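PDB 5C0P: endo-arabinase from Bacteroides thetaiotaomicron, which probably hydrolyses glycosidic bonds within arabinan, as a magnesium-binding member of glycosyl hydrolase family 43. Local coordinates for residues V85-F98 / T107-F119. Numbering follows the deposited sequence.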
loop_
_atom_site.group_PDB
_atom_site.type_symbol
_atom_site.label_atom_id
_atom_site.label_comp_id
_atom_site.label_asym_id
_atom_site.label_seq_id
_atom_site.Cartn_x
_atom_site.Cartn_y
_atom_site.Cartn_z
ATOM N N VAL A 85 7.773 0.314 -0.091
ATOM C CA VAL A 85 9.069 0.986 -0.005
ATOM C C VAL A 85 9.182 2.063 -1.071
ATOM O O VAL A 85 8.935 1.802 -2.255
ATOM C CB VAL A 85 10.267 -0.008 -0.119
ATOM C CG1 VAL A 85 11.596 0.743 -0.084
ATOM C CG2 VAL A 85 10.219 -1.013 1.016
ATOM N N TYR A 86 9.562 3.263 -0.645
ATOM C CA TYR A 86 9.643 4.411 -1.529
ATOM C C TYR A 86 11.042 4.983 -1.569
ATOM O O TYR A 86 11.700 5.102 -0.535
ATOM C CB TYR A 86 8.698 5.511 -1.045
ATOM C CG TYR A 86 7.271 5.049 -0.938
ATOM C CD1 TYR A 86 6.421 5.109 -2.036
ATOM C CD2 TYR A 86 6.775 4.534 0.254
ATOM C CE1 TYR A 86 5.098 4.691 -1.949
ATOM C CE2 TYR A 86 5.459 4.109 0.348
ATOM C CZ TYR A 86 4.633 4.186 -0.760
ATOM O OH TYR A 86 3.317 3.762 -0.672
ATOM N N GLU A 87 11.485 5.375 -2.758
ATOM C CA GLU A 87 12.685 6.192 -2.855
ATOM C C GLU A 87 12.256 7.642 -2.690
ATOM O O GLU A 87 11.327 8.110 -3.353
ATOM C CB GLU A 87 13.378 6.001 -4.207
ATOM C CG GLU A 87 14.804 6.567 -4.286
ATOM C CD GLU A 87 14.875 8.068 -4.528
ATOM O OE1 GLU A 87 13.883 8.671 -4.993
ATOM O OE2 GLU A 87 15.947 8.654 -4.263
ATOM N N TYR A 88 12.936 8.364 -1.812
ATOM C CA TYR A 88 12.571 9.747 -1.540
ATOM C C TYR A 88 13.798 10.556 -1.167
ATOM O O TYR A 88 14.437 10.297 -0.144
ATOM C CB TYR A 88 11.519 9.794 -0.423
ATOM C CG TYR A 88 11.105 11.182 0.020
ATOM C CD1 TYR A 88 10.150 11.910 -0.684
ATOM C CD2 TYR A 88 11.654 11.762 1.159
ATOM C CE1 TYR A 88 9.757 13.173 -0.268
ATOM C CE2 TYR A 88 11.271 13.016 1.576
ATOM C CZ TYR A 88 10.323 13.726 0.865
ATOM O OH TYR A 88 9.951 14.978 1.301
ATOM N N GLU A 89 14.125 11.534 -2.011
ATOM C CA GLU A 89 15.272 12.414 -1.801
ATOM C C GLU A 89 16.566 11.662 -1.469
ATOM O O GLU A 89 17.316 12.052 -0.575
ATOM C CB GLU A 89 14.949 13.467 -0.738
ATOM C CG GLU A 89 13.679 14.247 -1.058
ATOM C CD GLU A 89 13.593 15.564 -0.317
ATOM O OE1 GLU A 89 13.034 16.526 -0.887
ATOM O OE2 GLU A 89 14.078 15.638 0.834
ATOM N N GLY A 90 16.817 10.577 -2.191
ATOM C CA GLY A 90 18.100 9.908 -2.095
ATOM C C GLY A 90 18.175 8.783 -1.086
ATOM O O GLY A 90 19.189 8.085 -1.011
ATOM N N ARG A 91 17.114 8.602 -0.304
ATOM C CA ARG A 91 17.062 7.483 0.634
ATOM C C ARG A 91 15.819 6.632 0.391
ATOM O O ARG A 91 14.996 6.940 -0.479
ATOM C CB ARG A 91 17.120 7.976 2.089
ATOM C CG ARG A 91 18.349 8.824 2.396
ATOM C CD ARG A 91 18.532 9.022 3.893
ATOM N NE ARG A 91 18.958 7.773 4.526
ATOM C CZ ARG A 91 19.053 7.579 5.839
ATOM N NH1 ARG A 91 18.738 8.554 6.684
ATOM N NH2 ARG A 91 19.449 6.398 6.304
ATOM N N TYR A 92 15.688 5.551 1.153
ATOM C CA TYR A 92 14.586 4.619 0.948
ATOM C C TYR A 92 13.786 4.491 2.219
ATOM O O TYR A 92 14.357 4.389 3.301
ATOM C CB TYR A 92 15.124 3.259 0.482
ATOM C CG TYR A 92 15.860 3.422 -0.820
ATOM C CD1 TYR A 92 17.197 3.799 -0.842
ATOM C CD2 TYR A 92 15.199 3.254 -2.029
ATOM C CE1 TYR A 92 17.862 3.985 -2.035
ATOM C CE2 TYR A 92 15.858 3.435 -3.228
ATOM C CZ TYR A 92 17.185 3.807 -3.220
ATOM O OH TYR A 92 17.841 3.993 -4.410
ATOM N N TYR A 93 12.464 4.501 2.079
ATOM C CA TYR A 93 11.563 4.532 3.232
ATOM C C TYR A 93 10.564 3.394 3.173
ATOM O O TYR A 93 9.807 3.248 2.209
ATOM C CB TYR A 93 10.834 5.874 3.324
ATOM C CG TYR A 93 11.774 7.026 3.577
ATOM C CD1 TYR A 93 12.480 7.612 2.526
ATOM C CD2 TYR A 93 11.977 7.523 4.858
ATOM C CE1 TYR A 93 13.356 8.669 2.750
ATOM C CE2 TYR A 93 12.845 8.566 5.088
ATOM C CZ TYR A 93 13.532 9.138 4.030
ATOM O OH TYR A 93 14.402 10.184 4.241
ATOM N N LEU A 94 10.577 2.593 4.225
ATOM C CA LEU A 94 9.680 1.460 4.392
ATOM C C LEU A 94 8.486 1.898 5.239
ATOM O O LEU A 94 8.658 2.423 6.349
ATOM C CB LEU A 94 10.440 0.333 5.110
ATOM C CG LEU A 94 9.668 -0.874 5.638
ATOM C CD1 LEU A 94 9.152 -1.681 4.457
ATOM C CD2 LEU A 94 10.559 -1.739 6.520
ATOM N N PHE A 95 7.285 1.714 4.700
ATOM C CA PHE A 95 6.036 1.994 5.404
ATOM C C PHE A 95 5.390 0.634 5.708
ATOM O O PHE A 95 4.971 -0.079 4.786
ATOM C CB PHE A 95 5.080 2.785 4.496
ATOM C CG PHE A 95 5.409 4.253 4.350
ATOM C CD1 PHE A 95 6.661 4.680 3.916
ATOM C CD2 PHE A 95 4.428 5.212 4.584
ATOM C CE1 PHE A 95 6.938 6.049 3.776
ATOM C CE2 PHE A 95 4.687 6.568 4.427
ATOM C CZ PHE A 95 5.948 6.993 4.031
ATOM N N THR A 96 5.312 0.264 6.985
ATOM C CA THR A 96 4.782 -1.042 7.385
ATOM C C THR A 96 3.867 -0.874 8.591
ATOM O O THR A 96 4.040 0.058 9.385
ATOM C CB THR A 96 5.931 -2.039 7.710
ATOM O OG1 THR A 96 6.745 -2.204 6.540
ATOM C CG2 THR A 96 5.403 -3.415 8.117
ATOM N N THR A 97 2.888 -1.761 8.721
ATOM C CA THR A 97 1.906 -1.649 9.789
ATOM C C THR A 97 2.218 -2.616 10.932
ATOM O O THR A 97 2.510 -3.796 10.721
ATOM C CB THR A 97 0.487 -1.859 9.230
ATOM O OG1 THR A 97 0.191 -0.794 8.307
ATOM C CG2 THR A 97 -0.542 -1.872 10.344
ATOM N N PHE A 98 2.165 -2.097 12.161
ATOM C CA PHE A 98 2.516 -2.868 13.342
ATOM C C PHE A 98 1.493 -2.614 14.435
ATOM O O PHE A 98 0.702 -1.682 14.345
ATOM C CB PHE A 98 3.884 -2.429 13.899
ATOM C CG PHE A 98 5.014 -2.478 12.901
ATOM C CD1 PHE A 98 5.754 -3.644 12.711
ATOM C CD2 PHE A 98 5.372 -1.335 12.192
ATOM C CE1 PHE A 98 6.815 -3.675 11.796
ATOM C CE2 PHE A 98 6.431 -1.352 11.279
ATOM C CZ PHE A 98 7.157 -2.528 11.085
ATOM N N THR A 107 0.708 2.529 11.110
ATOM C CA THR A 107 1.778 2.389 10.138
ATOM C C THR A 107 2.937 3.248 10.612
ATOM O O THR A 107 2.729 4.381 11.046
ATOM C CB THR A 107 1.304 2.845 8.748
ATOM O OG1 THR A 107 0.178 2.053 8.357
ATOM C CG2 THR A 107 2.424 2.713 7.709
ATOM N N SER A 108 4.151 2.712 10.567
ATOM C CA SER A 108 5.313 3.540 10.870
ATOM C C SER A 108 6.307 3.537 9.723
ATOM O O SER A 108 6.206 2.723 8.786
ATOM C CB SER A 108 5.963 3.198 12.218
ATOM O OG SER A 108 6.747 2.047 12.123
ATOM N N ILE A 109 7.235 4.486 9.782
ATOM C CA ILE A 109 8.161 4.737 8.691
ATOM C C ILE A 109 9.585 4.428 9.137
ATOM O O ILE A 109 10.019 4.831 10.227
ATOM C CB ILE A 109 8.053 6.191 8.210
ATOM C CG1 ILE A 109 6.626 6.468 7.718
ATOM C CG2 ILE A 109 9.092 6.481 7.113
ATOM C CD1 ILE A 109 6.336 7.947 7.395
ATOM N N LEU A 110 10.297 3.676 8.298
ATOM C CA LEU A 110 11.671 3.282 8.582
ATOM C C LEU A 110 12.515 3.688 7.389
ATOM O O LEU A 110 11.990 3.852 6.285
ATOM C CB LEU A 110 11.756 1.772 8.819
ATOM C CG LEU A 110 10.856 1.281 9.961
ATOM C CD1 LEU A 110 9.484 0.800 9.453
ATOM C CD2 LEU A 110 11.551 0.211 10.744
ATOM N N VAL A 111 13.815 3.851 7.598
ATOM C CA VAL A 111 14.661 4.440 6.557
ATOM C C VAL A 111 15.945 3.637 6.339
ATOM O O VAL A 111 16.479 3.034 7.272
ATOM C CB VAL A 111 14.988 5.923 6.891
ATOM C CG1 VAL A 111 15.813 6.038 8.184
ATOM C CG2 VAL A 111 15.682 6.632 5.706
ATOM N N SER A 112 16.431 3.641 5.097
ATOM C CA SER A 112 17.695 2.992 4.750
ATOM C C SER A 112 18.382 3.782 3.654
ATOM O O SER A 112 17.725 4.530 2.918
ATOM C CB SER A 112 17.446 1.564 4.250
ATOM O OG SER A 112 18.672 0.919 3.929
ATOM N N ASP A 113 19.695 3.605 3.534
ATOM C CA ASP A 113 20.439 4.195 2.428
ATOM C C ASP A 113 20.305 3.323 1.176
ATOM O O ASP A 113 20.678 3.741 0.080
ATOM C CB ASP A 113 21.919 4.334 2.792
ATOM C CG ASP A 113 22.176 5.411 3.831
ATOM O OD1 ASP A 113 21.288 6.255 4.054
ATOM O OD2 ASP A 113 23.283 5.416 4.408
ATOM N N SER A 114 19.780 2.112 1.352
ATOM C CA SER A 114 19.745 1.109 0.284
ATOM C C SER A 114 18.328 0.652 -0.009
ATOM O O SER A 114 17.511 0.554 0.901
ATOM C CB SER A 114 20.565 -0.113 0.701
ATOM O OG SER A 114 20.304 -1.226 -0.146
ATOM N N PRO A 115 18.035 0.339 -1.288
ATOM C CA PRO A 115 16.699 -0.139 -1.650
ATOM C C PRO A 115 16.389 -1.520 -1.070
ATOM O O PRO A 115 15.220 -1.914 -1.063
ATOM C CB PRO A 115 16.766 -0.226 -3.180
ATOM C CG PRO A 115 18.219 -0.418 -3.479
ATOM C CD PRO A 115 18.926 0.438 -2.459
ATOM N N LYS A 116 17.406 -2.245 -0.606
ATOM C CA LYS A 116 17.150 -3.532 0.042
ATOM C C LYS A 116 17.347 -3.506 1.558
ATOM O O LYS A 116 17.430 -4.559 2.194
ATOM C CB LYS A 116 17.987 -4.649 -0.582
ATOM C CG LYS A 116 19.495 -4.460 -0.484
ATOM C CD LYS A 116 20.221 -5.657 -1.098
ATOM C CE LYS A 116 21.691 -5.645 -0.736
ATOM N NZ LYS A 116 21.845 -5.589 0.740
ATOM N N GLY A 117 17.397 -2.312 2.141
ATOM C CA GLY A 117 17.616 -2.204 3.575
ATOM C C GLY A 117 19.074 -2.416 3.936
ATOM O O GLY A 117 19.933 -2.497 3.053
ATOM N N PRO A 118 19.381 -2.566 5.235
ATOM C CA PRO A 118 18.456 -2.691 6.368
ATOM C C PRO A 118 17.822 -1.360 6.738
ATOM O O PRO A 118 18.456 -0.304 6.612
ATOM C CB PRO A 118 19.365 -3.166 7.507
ATOM C CG PRO A 118 20.716 -2.613 7.156
ATOM C CD PRO A 118 20.790 -2.628 5.659
ATOM N N PHE A 119 16.567 -1.420 7.162
ATOM C CA PHE A 119 15.828 -0.236 7.592
ATOM C C PHE A 119 15.910 -0.059 9.104
ATOM O O PHE A 119 15.920 -1.036 9.853
ATOM C CB PHE A 119 14.363 -0.354 7.180
ATOM C CG PHE A 119 14.148 -0.281 5.704
ATOM C CD1 PHE A 119 14.053 0.951 5.072
ATOM C CD2 PHE A 119 14.051 -1.440 4.946
ATOM C CE1 PHE A 119 13.871 1.030 3.706
ATOM C CE2 PHE A 119 13.861 -1.369 3.574
ATOM C CZ PHE A 119 13.773 -0.131 2.961
HETATM O O HOH W 1 21.138 6.390 -0.177
#
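Y92, L94 and T96 pair with S112, L110 and S108 through six backbone hydrogen bonds. They join strands 91-100 and 103-112, an antiparallel beta hairpin, the middle of a four-stranded sheet that is one blade of the family 43 beta-propeller. At one end, T97 OG1 and T107 OG1 share a hydrogen bond of 2.8 Å. Each has a second partner on strand 134-141: D136 N for T97, G137 N for T107. D136 is predicted to tune the catalytic glutamate. At the other end, R91 NE forms a salt bridge to D113 OD1, though its hydrogen bond is weak, with the two group planes 56° apart. V111 CG2 lies over the guanidinium centre and also touches the Y93 ring face.

On the face of Y92 and L94, P115 CD makes a CH-pi contact over the Y92 ring, 4.0 Å from its centroid. Y92 OH hydrogen-bonds to D34 OD1. An alanine in place of Y92 would probably open a gap beside P115 and leave D34 without this hydroxyl partner. L94 CB sits over the centre of the F119 ring, whose other face meets S112 CB. Back on the face of Y93 and V111, I109 CG1 lies over the F95 ring, 3.8 Å from its centroid.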